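Local atomic coordinates of KLLA0E08119p (Kluyveromyces lactis, PDB entry 3VA7), a protein that probably carboxylates urea to urea-1-carboxylate with biotin, ATP and hydrogencarbonate, this chain being the urea carboxylase part of a longer bifunctional enzyme. Residues G551-C556 and V582-R587; G522-S527 and A641-P646; V489-G494 and L602-T607. All coordinates share one frame; numbering follows the deposited sequence.

Interaction 1 of 3, residues G551-C556 and V582-R587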
ATOM      1  N   GLY A 551      25.188 -11.228   2.357  1.00 34.89           N
ATOM      2  CA  GLY A 551      25.065 -10.532   1.122  1.00 35.20           C
ATOM      3  C   GLY A 551      26.348  -9.815   0.789  1.00 36.85           C
ATOM      4  O   GLY A 551      27.428 -10.390   0.871  1.00 36.33           O
ATOM      5  N   GLY A 552      26.228  -8.546   0.390  1.00 38.21           N
ATOM      6  CA  GLY A 552      27.390  -7.703   0.054  1.00 38.85           C
ATOM      7  C   GLY A 552      28.319  -7.493   1.241  1.00 39.56           C
ATOM      8  O   GLY A 552      27.990  -7.841   2.390  1.00 38.87           O
ATOM      9  N   THR A 553      29.502  -6.952   0.967  1.00 40.58           N
ATOM     10  CA  THR A 553      30.396  -6.529   2.054  1.00 41.63           C
ATOM     11  C   THR A 553      29.929  -5.180   2.608  1.00 40.67           C
ATOM     12  O   THR A 553      29.818  -4.174   1.883  1.00 40.01           O
ATOM     13  CB  THR A 553      31.888  -6.488   1.610  1.00 42.74           C
ATOM     14  OG1 THR A 553      32.151  -7.613   0.763  1.00 45.53           O
ATOM     15  CG2 THR A 553      32.833  -6.582   2.823  1.00 42.76           C
ATOM     16  N   VAL A 554      29.610  -5.197   3.893  1.00 40.13           N
ATOM     17  CA  VAL A 554      29.185  -4.008   4.589  1.00 40.08           C
ATOM     18  C   VAL A 554      29.790  -4.091   5.965  1.00 40.69           C
ATOM     19  O   VAL A 554      29.677  -5.134   6.641  1.00 39.84           O
ATOM     20  CB  VAL A 554      27.697  -4.018   4.929  1.00 39.60           C
ATOM     21  CG1 VAL A 554      27.059  -2.721   4.558  1.00 39.42           C
ATOM     22  CG2 VAL A 554      27.027  -5.180   4.346  1.00 37.91           C
ATOM     23  N   SER A 555      30.349  -2.984   6.434  1.00 41.68           N
ATOM     24  CA  SER A 555      30.766  -2.975   7.831  1.00 43.03           C
ATOM     25  C   SER A 555      29.542  -2.939   8.761  1.00 42.92           C
ATOM     26  O   SER A 555      28.596  -2.184   8.528  1.00 42.82           O
ATOM     27  CB  SER A 555      31.757  -1.838   8.086  1.00 43.56           C
ATOM     28  OG  SER A 555      31.140  -0.692   8.616  1.00 46.65           O
ATOM     29  N   CYS A 556      29.553  -3.782   9.782  1.00 43.21           N
ATOM     30  CA  CYS A 556      28.445  -3.876  10.697  1.00 44.30           C
ATOM     31  C   CYS A 556      28.887  -3.791  12.147  1.00 44.72           C
ATOM     32  O   CYS A 556      29.770  -4.499  12.611  1.00 44.21           O
ATOM     33  CB  CYS A 556      27.608  -5.166  10.491  1.00 45.07           C
ATOM     34  SG  CYS A 556      27.198  -5.685   8.773  1.00 47.14           S
ATOM     35  N   VAL A 582      27.599  -0.541   1.563  1.00 45.96           N
ATOM     36  CA  VAL A 582      27.940  -1.773   0.895  1.00 44.61           C
ATOM     37  C   VAL A 582      29.134  -1.519  -0.061  1.00 44.33           C
ATOM     38  O   VAL A 582      29.005  -0.813  -1.063  1.00 43.74           O
ATOM     39  CB  VAL A 582      26.715  -2.415   0.164  1.00 44.90           C
ATOM     40  CG1 VAL A 582      27.052  -3.822  -0.368  1.00 43.08           C
ATOM     41  CG2 VAL A 582      25.475  -2.476   1.077  1.00 43.68           C
ATOM     42  N   THR A 583      30.289  -2.110   0.259  1.00 43.22           N
ATOM     43  CA  THR A 583      31.538  -1.912  -0.489  1.00 42.63           C
ATOM     44  C   THR A 583      31.573  -2.810  -1.715  1.00 42.23           C
ATOM     45  O   THR A 583      32.071  -2.443  -2.763  1.00 42.05           O
ATOM     46  CB  THR A 583      32.703  -2.210   0.483  1.00 42.60           C
ATOM     47  OG1 THR A 583      32.734  -1.148   1.411  1.00 43.14           O
ATOM     48  CG2 THR A 583      34.103  -2.335  -0.168  1.00 44.58           C
ATOM     49  N   VAL A 584      31.058  -4.022  -1.585  1.00 41.98           N
ATOM     50  CA  VAL A 584      31.181  -4.954  -2.681  1.00 41.70           C
ATOM     51  C   VAL A 584      29.794  -5.465  -2.866  1.00 40.79           C
ATOM     52  O   VAL A 584      29.207  -5.946  -1.916  1.00 41.09           O
ATOM     53  CB  VAL A 584      32.174  -6.150  -2.367  1.00 42.94           C
ATOM     54  CG1 VAL A 584      32.596  -6.839  -3.675  1.00 41.95           C
ATOM     55  CG2 VAL A 584      33.410  -5.685  -1.548  1.00 40.18           C
ATOM     56  N   GLY A 585      29.271  -5.349  -4.080  1.00 40.41           N
ATOM     57  CA  GLY A 585      27.866  -5.673  -4.353  1.00 40.47           C
ATOM     58  C   GLY A 585      26.951  -4.500  -4.040  1.00 40.40           C
ATOM     59  O   GLY A 585      27.440  -3.415  -3.674  1.00 41.73           O
ATOM     60  N   CYS A 586      25.639  -4.728  -4.132  1.00 39.17           N
ATOM     61  CA  CYS A 586      24.617  -3.702  -3.909  1.00 37.46           C
ATOM     62  C   CYS A 586      23.835  -3.877  -2.624  1.00 36.62           C
ATOM     63  O   CYS A 586      23.398  -2.882  -2.038  1.00 36.90           O
ATOM     64  CB  CYS A 586      23.617  -3.736  -5.078  1.00 38.93           C
ATOM     65  SG  CYS A 586      22.440  -2.336  -5.246  1.00 36.06           S
ATOM     66  N   ARG A 587      23.648  -5.118  -2.178  1.00 33.74           N
ATOM     67  CA  ARG A 587      22.585  -5.390  -1.223  1.00 32.70           C
ATOM     68  C   ARG A 587      23.070  -6.364  -0.179  1.00 32.89           C
ATOM     69  O   ARG A 587      23.907  -7.227  -0.519  1.00 33.87           O
ATOM     70  CB  ARG A 587      21.331  -5.989  -1.940  1.00 31.40           C
ATOM     71  CG  ARG A 587      20.231  -4.999  -2.159  1.00 31.80           C
ATOM     72  CD  ARG A 587      19.059  -5.414  -2.999  1.00 29.30           C
ATOM     73  NE  ARG A 587      19.374  -5.144  -4.371  1.00 31.31           N
ATOM     74  CZ  ARG A 587      18.803  -4.232  -5.136  1.00 31.87           C
ATOM     75  NH1 ARG A 587      17.837  -3.457  -4.690  1.00 32.07           N
ATOM     76  NH2 ARG A 587      19.237  -4.104  -6.380  1.00 35.22           N
TER
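Thr553 turns OG1 to the side of its own backbone N (chi1 -40°), and Val584 turns CG2 the same way, with CG1 opposite its N (chi1 -162°). These rotations lay the two side chains alongside each other, pointing the same way. OG1 of Thr553 and CG2 of Val584 are 3.3 Å apart, a polar oxygen against a methyl.

Three main-chain hydrogen bonds hold the segments. Val584 O accepts from Thr553 N at 3.1 Å, in the carbonyl plane and on a lone pair. Thr553 O receives Thr583 N at 2.7 Å, nearly in line with the C=O bond. The same oxygen has a CA-H contact from Val582. One residue earlier, Gly552 N gives its hydrogen to Arg587 O, with the donor tilted 23° from the carbonyl plane. Arg587 O also accepts from the side chain of Gln772.

On the opposite face from Thr553 and Val584, Val554 and Val582 meet obliquely, CG1 of Val554 lying 3.8 Å from CG2 of Val582. CG1 of Val582 reaches CA of Gly552 at 3.9 Å. A CB on Gly552 would point into this methyl and into Val584 O. Gly551 and Gly585 have positive phi, where a CB would jam against the preceding carbonyl oxygen.

Both segments lie in the carboxyltransferase region, at corners between two antiparallel sheets. Strands 545-550 and 587-592 are neighbours in one sheet. Strands 553-558 and 576-582 are neighbours in the other. The contact ties the two corners together where the chain passes from sheet to sheet.

All three hydrogen bonds across the contact are between main-chain groups. The pairing therefore rests on these bonds and on the lack of a CB at Gly552, with valine methyls adding apolar contact.

Interaction 2 of 3, residues G522-S527 and A641-P646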
ATOM      1  N   GLY A 522      18.489 -19.727  11.972  1.00 34.76           N
ATOM      2  CA  GLY A 522      17.581 -20.835  12.255  1.00 35.11           C
ATOM      3  C   GLY A 522      16.102 -20.528  12.009  1.00 36.02           C
ATOM      4  O   GLY A 522      15.221 -21.238  12.499  1.00 36.61           O
ATOM      5  N   ASN A 523      15.818 -19.474  11.235  1.00 35.69           N
ATOM      6  CA  ASN A 523      14.451 -19.160  10.836  1.00 34.13           C
ATOM      7  C   ASN A 523      13.889 -20.237   9.888  1.00 33.40           C
ATOM      8  O   ASN A 523      14.603 -20.728   9.005  1.00 32.31           O
ATOM      9  CB  ASN A 523      14.396 -17.771  10.162  1.00 33.17           C
ATOM     10  CG  ASN A 523      14.293 -16.601  11.165  1.00 34.44           C
ATOM     11  OD1 ASN A 523      13.974 -16.782  12.336  1.00 35.04           O
ATOM     12  ND2 ASN A 523      14.531 -15.380  10.677  1.00 35.68           N
ATOM     13  N   ASN A 524      12.606 -20.595  10.064  1.00 33.66           N
ATOM     14  CA  ASN A 524      11.788 -21.134   8.948  1.00 33.33           C
ATOM     15  C   ASN A 524      11.984 -20.272   7.672  1.00 33.00           C
ATOM     16  O   ASN A 524      12.144 -19.054   7.771  1.00 32.83           O
ATOM     17  CB  ASN A 524      10.314 -21.143   9.331  1.00 33.43           C
ATOM     18  CG  ASN A 524       9.427 -21.710   8.217  1.00 33.97           C
ATOM     19  OD1 ASN A 524       8.997 -20.963   7.325  1.00 35.35           O
ATOM     20  ND2 ASN A 524       9.129 -23.037   8.281  1.00 28.07           N
ATOM     21  N   SER A 525      11.967 -20.867   6.487  1.00 32.48           N
ATOM     22  CA  SER A 525      12.371 -20.102   5.317  1.00 32.61           C
ATOM     23  C   SER A 525      11.366 -19.013   4.900  1.00 33.98           C
ATOM     24  O   SER A 525      11.676 -18.195   4.057  1.00 33.26           O
ATOM     25  CB  SER A 525      12.598 -21.024   4.163  1.00 32.05           C
ATOM     26  OG  SER A 525      11.363 -21.495   3.720  1.00 30.15           O
ATOM     27  N   LYS A 526      10.167 -19.042   5.491  1.00 35.21           N
ATOM     28  CA  LYS A 526       9.127 -18.054   5.261  1.00 36.94           C
ATOM     29  C   LYS A 526       9.239 -16.777   6.137  1.00 36.64           C
ATOM     30  O   LYS A 526       8.375 -15.896   6.079  1.00 36.27           O
ATOM     31  CB  LYS A 526       7.749 -18.694   5.461  1.00 37.61           C
ATOM     32  CG  LYS A 526       7.170 -19.359   4.212  1.00 42.78           C
ATOM     33  CD  LYS A 526       6.119 -20.474   4.482  1.00 50.82           C
ATOM     34  CE  LYS A 526       5.860 -21.305   3.174  1.00 56.60           C
ATOM     35  NZ  LYS A 526       5.071 -22.613   3.341  1.00 59.98           N
ATOM     36  N   SER A 527      10.283 -16.694   6.959  1.00 36.34           N
ATOM     37  CA  SER A 527      10.414 -15.579   7.879  1.00 35.41           C
ATOM     38  C   SER A 527      10.773 -14.324   7.109  1.00 34.73           C
ATOM     39  O   SER A 527      11.530 -14.384   6.134  1.00 35.21           O
ATOM     40  CB  SER A 527      11.495 -15.867   8.900  1.00 35.31           C
ATOM     41  OG  SER A 527      10.944 -16.495  10.024  1.00 34.51           O
ATOM     42  N   ALA A 641       7.483 -19.973  13.725  1.00 44.27           N
ATOM     43  CA  ALA A 641       8.558 -20.268  14.675  1.00 43.86           C
ATOM     44  C   ALA A 641       9.807 -20.859  13.999  1.00 43.64           C
ATOM     45  O   ALA A 641       9.668 -21.635  13.024  1.00 44.45           O
ATOM     46  CB  ALA A 641       8.025 -21.258  15.711  1.00 43.50           C
ATOM     47  N   PRO A 642      11.014 -20.550  14.534  1.00 43.47           N
ATOM     48  CA  PRO A 642      12.234 -21.043  13.903  1.00 43.58           C
ATOM     49  C   PRO A 642      12.355 -22.581  13.912  1.00 44.20           C
ATOM     50  O   PRO A 642      11.772 -23.285  14.743  1.00 43.75           O
ATOM     51  CB  PRO A 642      13.358 -20.384  14.729  1.00 43.26           C
ATOM     52  CG  PRO A 642      12.697 -19.314  15.564  1.00 41.84           C
ATOM     53  CD  PRO A 642      11.329 -19.873  15.813  1.00 43.69           C
ATOM     54  N   ASP A 643      13.091 -23.092  12.952  1.00 45.05           N
ATOM     55  CA  ASP A 643      13.161 -24.512  12.740  1.00 46.10           C
ATOM     56  C   ASP A 643      14.465 -25.095  13.279  1.00 46.88           C
ATOM     57  O   ASP A 643      14.543 -26.289  13.533  1.00 46.93           O
ATOM     58  CB  ASP A 643      13.061 -24.782  11.228  1.00 46.61           C
ATOM     59  CG  ASP A 643      11.606 -24.738  10.720  1.00 46.93           C
ATOM     60  OD1 ASP A 643      10.709 -24.734  11.593  1.00 50.19           O
ATOM     61  OD2 ASP A 643      11.367 -24.742   9.485  1.00 43.83           O
ATOM     62  N   PHE A 644      15.485 -24.251  13.451  1.00 46.77           N
ATOM     63  CA  PHE A 644      16.865 -24.726  13.508  1.00 46.72           C
ATOM     64  C   PHE A 644      17.560 -23.975  14.594  1.00 47.22           C
ATOM     65  O   PHE A 644      17.156 -22.872  14.922  1.00 48.37           O
ATOM     66  CB  PHE A 644      17.600 -24.445  12.190  1.00 45.77           C
ATOM     67  CG  PHE A 644      16.939 -25.022  10.988  1.00 45.63           C
ATOM     68  CD1 PHE A 644      16.509 -24.183   9.950  1.00 45.79           C
ATOM     69  CD2 PHE A 644      16.724 -26.402  10.880  1.00 45.73           C
ATOM     70  CE1 PHE A 644      15.863 -24.714   8.793  1.00 44.78           C
ATOM     71  CE2 PHE A 644      16.086 -26.970   9.719  1.00 45.54           C
ATOM     72  CZ  PHE A 644      15.653 -26.111   8.672  1.00 45.52           C
ATOM     73  N   GLU A 645      18.622 -24.539  15.150  1.00 47.32           N
ATOM     74  CA  GLU A 645      19.413 -23.766  16.111  1.00 47.14           C
ATOM     75  C   GLU A 645      20.246 -22.829  15.262  1.00 45.37           C
ATOM     76  O   GLU A 645      20.641 -23.204  14.146  1.00 45.84           O
ATOM     77  CB  GLU A 645      20.288 -24.714  16.959  1.00 47.95           C
ATOM     78  CG  GLU A 645      20.476 -24.304  18.421  1.00 51.70           C
ATOM     79  CD  GLU A 645      19.145 -24.198  19.176  1.00 57.64           C
ATOM     80  OE1 GLU A 645      18.283 -25.098  18.982  1.00 57.93           O
ATOM     81  OE2 GLU A 645      18.958 -23.200  19.942  1.00 60.18           O
ATOM     82  N   PRO A 646      20.521 -21.607  15.740  1.00 43.90           N
ATOM     83  CA  PRO A 646      21.368 -20.811  14.822  1.00 43.34           C
ATOM     84  C   PRO A 646      22.768 -21.457  14.569  1.00 42.87           C
ATOM     85  O   PRO A 646      23.186 -22.341  15.309  1.00 42.88           O
ATOM     86  CB  PRO A 646      21.461 -19.430  15.505  1.00 42.32           C
ATOM     87  CG  PRO A 646      20.472 -19.459  16.626  1.00 42.26           C
ATOM     88  CD  PRO A 646      20.259 -20.899  17.001  1.00 43.83           C
TER
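Asn524 lies alongside Asp643, its side chain pointing the same way, with the amide and carboxylate planes 79° apart. With CG opposite the backbone N (chi1 -179°), ND2 is carried to OD2 of Asp643 and donates a hydrogen bond of 3.1 Å. The carboxylate oxygen is met on its syn side, but the donor stands well out of the carboxylate plane.

The other end of the Asn524 amide turns back to its own segment. OD1 accepts from Lys526 N at 2.9 Å, an Asx turn within the type I beta turn from Asn524 to Ser527. The amide is therefore gripped at both ends, which should fix its rotation.

Gly522 O is the main-chain anchor. It takes two hydrogen bonds, one from Asp643 N at 2.9 Å and one from Phe644 N at 3.2 Å. The first donor comes nearly head-on to the carbonyl, while the second comes from a tilted direction. CB of Pro642 lies near this oxygen. CA of Gly522 also makes a CA-H contact to Phe644 O at 3.4 Å. A CB on Gly522 would run into that carbonyl. Phe644 O also accepts from Arg593 NH1.

CB of Phe644 packs on Gly522 CA at 3.6 Å. Asp643 CB sits over the centre of one face of the Phe644 ring, and Arg519 makes a cation-pi contact with the ring.

Gly522 ends helix 511-520 in a Schellman motif. The turn after it leads into strand 529-533. Asn523 OD1 accepts from Gly594 N, just past strand 587-592; its ND2 donates to Ile592 O at the strand's end and to Asn518 OD1 of helix 511-520. The loop 641-646, between strands 626-628 and 662-669, thus lies across the exit of helix 511-520.

Interaction 3 of 3, residues V489-G494 and L602-T607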
ATOM      1  N   VAL A 489      11.191  -4.674   4.454  1.00 29.30           N
ATOM      2  CA  VAL A 489      10.813  -6.001   4.837  1.00 28.68           C
ATOM      3  C   VAL A 489      10.538  -6.801   3.596  1.00 27.81           C
ATOM      4  O   VAL A 489       9.788  -6.339   2.758  1.00 28.82           O
ATOM      5  CB  VAL A 489       9.510  -6.000   5.570  1.00 29.14           C
ATOM      6  CG1 VAL A 489       9.098  -7.466   5.932  1.00 28.47           C
ATOM      7  CG2 VAL A 489       9.606  -5.093   6.765  1.00 30.03           C
ATOM      8  N   GLN A 490      11.133  -7.989   3.476  1.00 26.82           N
ATOM      9  CA  GLN A 490      10.907  -8.877   2.318  1.00 25.47           C
ATOM     10  C   GLN A 490      10.755 -10.286   2.809  1.00 25.00           C
ATOM     11  O   GLN A 490      11.223 -10.559   3.931  1.00 25.42           O
ATOM     12  CB  GLN A 490      12.073  -8.809   1.326  1.00 24.98           C
ATOM     13  CG  GLN A 490      12.271  -7.456   0.721  1.00 23.74           C
ATOM     14  CD  GLN A 490      11.138  -7.089  -0.211  1.00 25.41           C
ATOM     15  OE1 GLN A 490      11.014  -5.924  -0.598  1.00 29.13           O
ATOM     16  NE2 GLN A 490      10.294  -8.072  -0.572  1.00 18.32           N
ATOM     17  N   ASP A 491      10.113 -11.163   2.015  1.00 23.76           N
ATOM     18  CA  ASP A 491      10.138 -12.608   2.285  1.00 24.17           C
ATOM     19  C   ASP A 491      10.281 -13.461   1.035  1.00 24.64           C
ATOM     20  O   ASP A 491      10.270 -12.933  -0.068  1.00 24.98           O
ATOM     21  CB  ASP A 491       8.965 -13.079   3.165  1.00 24.00           C
ATOM     22  CG  ASP A 491       7.592 -12.928   2.488  1.00 26.26           C
ATOM     23  OD1 ASP A 491       7.530 -12.778   1.245  1.00 27.33           O
ATOM     24  OD2 ASP A 491       6.562 -12.975   3.219  1.00 26.94           O
ATOM     25  N   TYR A 492      10.421 -14.783   1.192  1.00 24.96           N
ATOM     26  CA  TYR A 492      10.826 -15.636   0.078  1.00 24.80           C
ATOM     27  C   TYR A 492      10.038 -16.908   0.066  1.00 25.61           C
ATOM     28  O   TYR A 492      10.021 -17.597   1.101  1.00 25.91           O
ATOM     29  CB  TYR A 492      12.290 -16.021   0.219  1.00 25.07           C
ATOM     30  CG  TYR A 492      12.679 -16.945  -0.894  1.00 22.69           C
ATOM     31  CD1 TYR A 492      13.136 -16.423  -2.110  1.00 20.22           C
ATOM     32  CD2 TYR A 492      12.540 -18.342  -0.753  1.00 21.77           C
ATOM     33  CE1 TYR A 492      13.458 -17.253  -3.156  1.00 20.53           C
ATOM     34  CE2 TYR A 492      12.890 -19.201  -1.791  1.00 19.72           C
ATOM     35  CZ  TYR A 492      13.328 -18.638  -2.975  1.00 22.16           C
ATOM     36  OH  TYR A 492      13.637 -19.436  -4.008  1.00 28.42           O
ATOM     37  N   PRO A 493       9.454 -17.297  -1.102  1.00 26.05           N
ATOM     38  CA  PRO A 493       9.671 -16.794  -2.463  1.00 26.08           C
ATOM     39  C   PRO A 493       9.028 -15.449  -2.800  1.00 26.60           C
ATOM     40  O   PRO A 493       9.304 -14.902  -3.869  1.00 27.59           O
ATOM     41  CB  PRO A 493       9.073 -17.886  -3.349  1.00 25.47           C
ATOM     42  CG  PRO A 493       8.063 -18.593  -2.453  1.00 24.39           C
ATOM     43  CD  PRO A 493       8.441 -18.389  -1.072  1.00 25.63           C
ATOM     44  N   GLY A 494       8.226 -14.894  -1.906  1.00 26.98           N
ATOM     45  CA  GLY A 494       7.616 -13.567  -2.158  1.00 26.49           C
ATOM     46  C   GLY A 494       6.141 -13.708  -2.509  1.00 26.71           C
ATOM     47  O   GLY A 494       5.465 -14.677  -2.111  1.00 25.14           O
ATOM     48  N   LEU A 602      -1.922 -10.410   0.035  1.00 32.45           N
ATOM     49  CA  LEU A 602      -1.886 -11.396  -1.047  1.00 32.85           C
ATOM     50  C   LEU A 602      -0.877 -12.560  -0.852  1.00 32.86           C
ATOM     51  O   LEU A 602      -0.211 -13.000  -1.789  1.00 33.02           O
ATOM     52  CB  LEU A 602      -1.669 -10.705  -2.391  1.00 32.33           C
ATOM     53  CG  LEU A 602      -2.874  -9.954  -2.946  1.00 33.48           C
ATOM     54  CD1 LEU A 602      -2.423  -9.249  -4.184  1.00 30.44           C
ATOM     55  CD2 LEU A 602      -4.125 -10.872  -3.240  1.00 30.07           C
ATOM     56  N   GLY A 603      -0.792 -13.061   0.372  1.00 32.68           N
ATOM     57  CA  GLY A 603      -0.045 -14.265   0.655  1.00 32.89           C
ATOM     58  C   GLY A 603       1.364 -14.051   1.190  1.00 32.97           C
ATOM     59  O   GLY A 603       2.038 -15.009   1.587  1.00 34.58           O
ATOM     60  N   SER A 604       1.820 -12.806   1.205  1.00 32.04           N
ATOM     61  CA  SER A 604       3.233 -12.509   1.444  1.00 30.83           C
ATOM     62  C   SER A 604       3.402 -11.223   2.214  1.00 30.54           C
ATOM     63  O   SER A 604       2.630 -10.259   2.060  1.00 30.80           O
ATOM     64  CB  SER A 604       3.983 -12.353   0.131  1.00 30.24           C
ATOM     65  OG  SER A 604       5.237 -11.766   0.391  1.00 29.74           O
ATOM     66  N   ARG A 605       4.441 -11.214   3.028  1.00 29.82           N
ATOM     67  CA  ARG A 605       4.823 -10.044   3.765  1.00 29.20           C
ATOM     68  C   ARG A 605       5.812  -9.173   3.013  1.00 28.33           C
ATOM     69  O   ARG A 605       6.364  -8.236   3.601  1.00 28.96           O
ATOM     70  CB  ARG A 605       5.405 -10.465   5.106  1.00 29.67           C
ATOM     71  CG  ARG A 605       4.346 -11.058   5.976  1.00 31.03           C
ATOM     72  CD  ARG A 605       4.937 -11.550   7.242  1.00 32.77           C
ATOM     73  NE  ARG A 605       3.895 -11.822   8.223  1.00 30.06           N
ATOM     74  CZ  ARG A 605       3.306 -12.985   8.443  1.00 29.55           C
ATOM     75  NH1 ARG A 605       3.615 -14.043   7.723  1.00 23.26           N
ATOM     76  NH2 ARG A 605       2.365 -13.054   9.403  1.00 35.48           N
ATOM     77  N   SER A 606       6.037  -9.455   1.730  1.00 26.64           N
ATOM     78  CA  SER A 606       7.006  -8.678   0.973  1.00 25.84           C
ATOM     79  C   SER A 606       6.468  -7.316   0.632  1.00 26.37           C
ATOM     80  O   SER A 606       5.266  -7.170   0.311  1.00 26.01           O
ATOM     81  CB  SER A 606       7.418  -9.370  -0.314  1.00 24.70           C
ATOM     82  OG  SER A 606       8.298 -10.424  -0.041  1.00 25.85           O
ATOM     83  N   THR A 607       7.383  -6.337   0.661  1.00 26.15           N
ATOM     84  CA  THR A 607       7.087  -4.975   0.276  1.00 25.81           C
ATOM     85  C   THR A 607       7.162  -4.753  -1.237  1.00 25.66           C
ATOM     86  O   THR A 607       8.204  -4.990  -1.855  1.00 25.00           O
ATOM     87  CB  THR A 607       8.088  -4.021   0.897  1.00 26.67           C
ATOM     88  OG1 THR A 607       8.240  -4.289   2.306  1.00 28.46           O
ATOM     89  CG2 THR A 607       7.657  -2.597   0.681  1.00 26.17           C
TER
HETATM   90  O   HOH W   1       8.684  -2.528   4.061  1.00 29.60           O
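The Asp491 carboxylate is the flat group at the centre of the contact, and donors from segment 602-607 reach both its oxygens. All three lie on the same side of its plane, Ser604 OG nearest to the plane. Ser604 OG meets OD1 on the syn side at 2.6 Å. Ser606 OG comes to the same oxygen from above the plane, 53° out of it, at 2.8 Å. Arg605 N reaches OD2 at 2.8 Å, also from above the plane.

Asp491 CG stands between its backbone N and carbonyl carbon (chi1 66°). This rotation sets OD1 beside the two serine hydroxyls and OD2 beside Arg605 N. Ser604 OG is used twice. It donates to Asp491 and accepts from Ser606 N at 2.8 Å, closing an ST turn. This turn presents the two hydroxyls and the Arg605 N-H to one acid. The Arg605 side chain crosses that of Asp491 at about a right angle, and its end leads away; NE bonds to Val598 O.

Residues 488-490 form an outermost strand of a five-stranded antiparallel sheet, next to strand 529-533. The loop 602-607 packs against the end of this strand and the turn that follows it. With an alanine at Asp491, both serine hydroxyls and the Arg605 N-H would probably lose this shared acceptor, and the hydroxyls would be freer to turn.

Val489 O takes two donors from Thr607. OG1 gives the shorter bond, 2.6 Å, in the carbonyl plane on a lone pair; the backbone N gives the other, at 3.2 Å. A methyl of Val489, CG1, packs on Arg605 O at 3.7 Å. Gly494 O lies by CB of Ser604. A water lies between Thr607 OG1, to which it donates, and Val489 N, whose bond to it is weak.

Overall arrangement
Interactions 2 and 3 touch. Lys526 O and Ser527 O each pack on Asp491 CB at 4.1 Å, and the two centres are 16 Å apart. Their segments alternate along the chain, so the two contacts interlock. Interaction 1 joins residues that lie between the paired segments of both others. It touches neither: its nearest atoms are about 8 Å from interaction 3 and about 14 Å from interaction 2. Strands 488-490, 529-533 and 587-592 are adjacent in one sheet and connect the three sites. The Arg587 side chain of interaction 1 lies about 11 Å from the bound biotin group, whose pocket includes Lys1202.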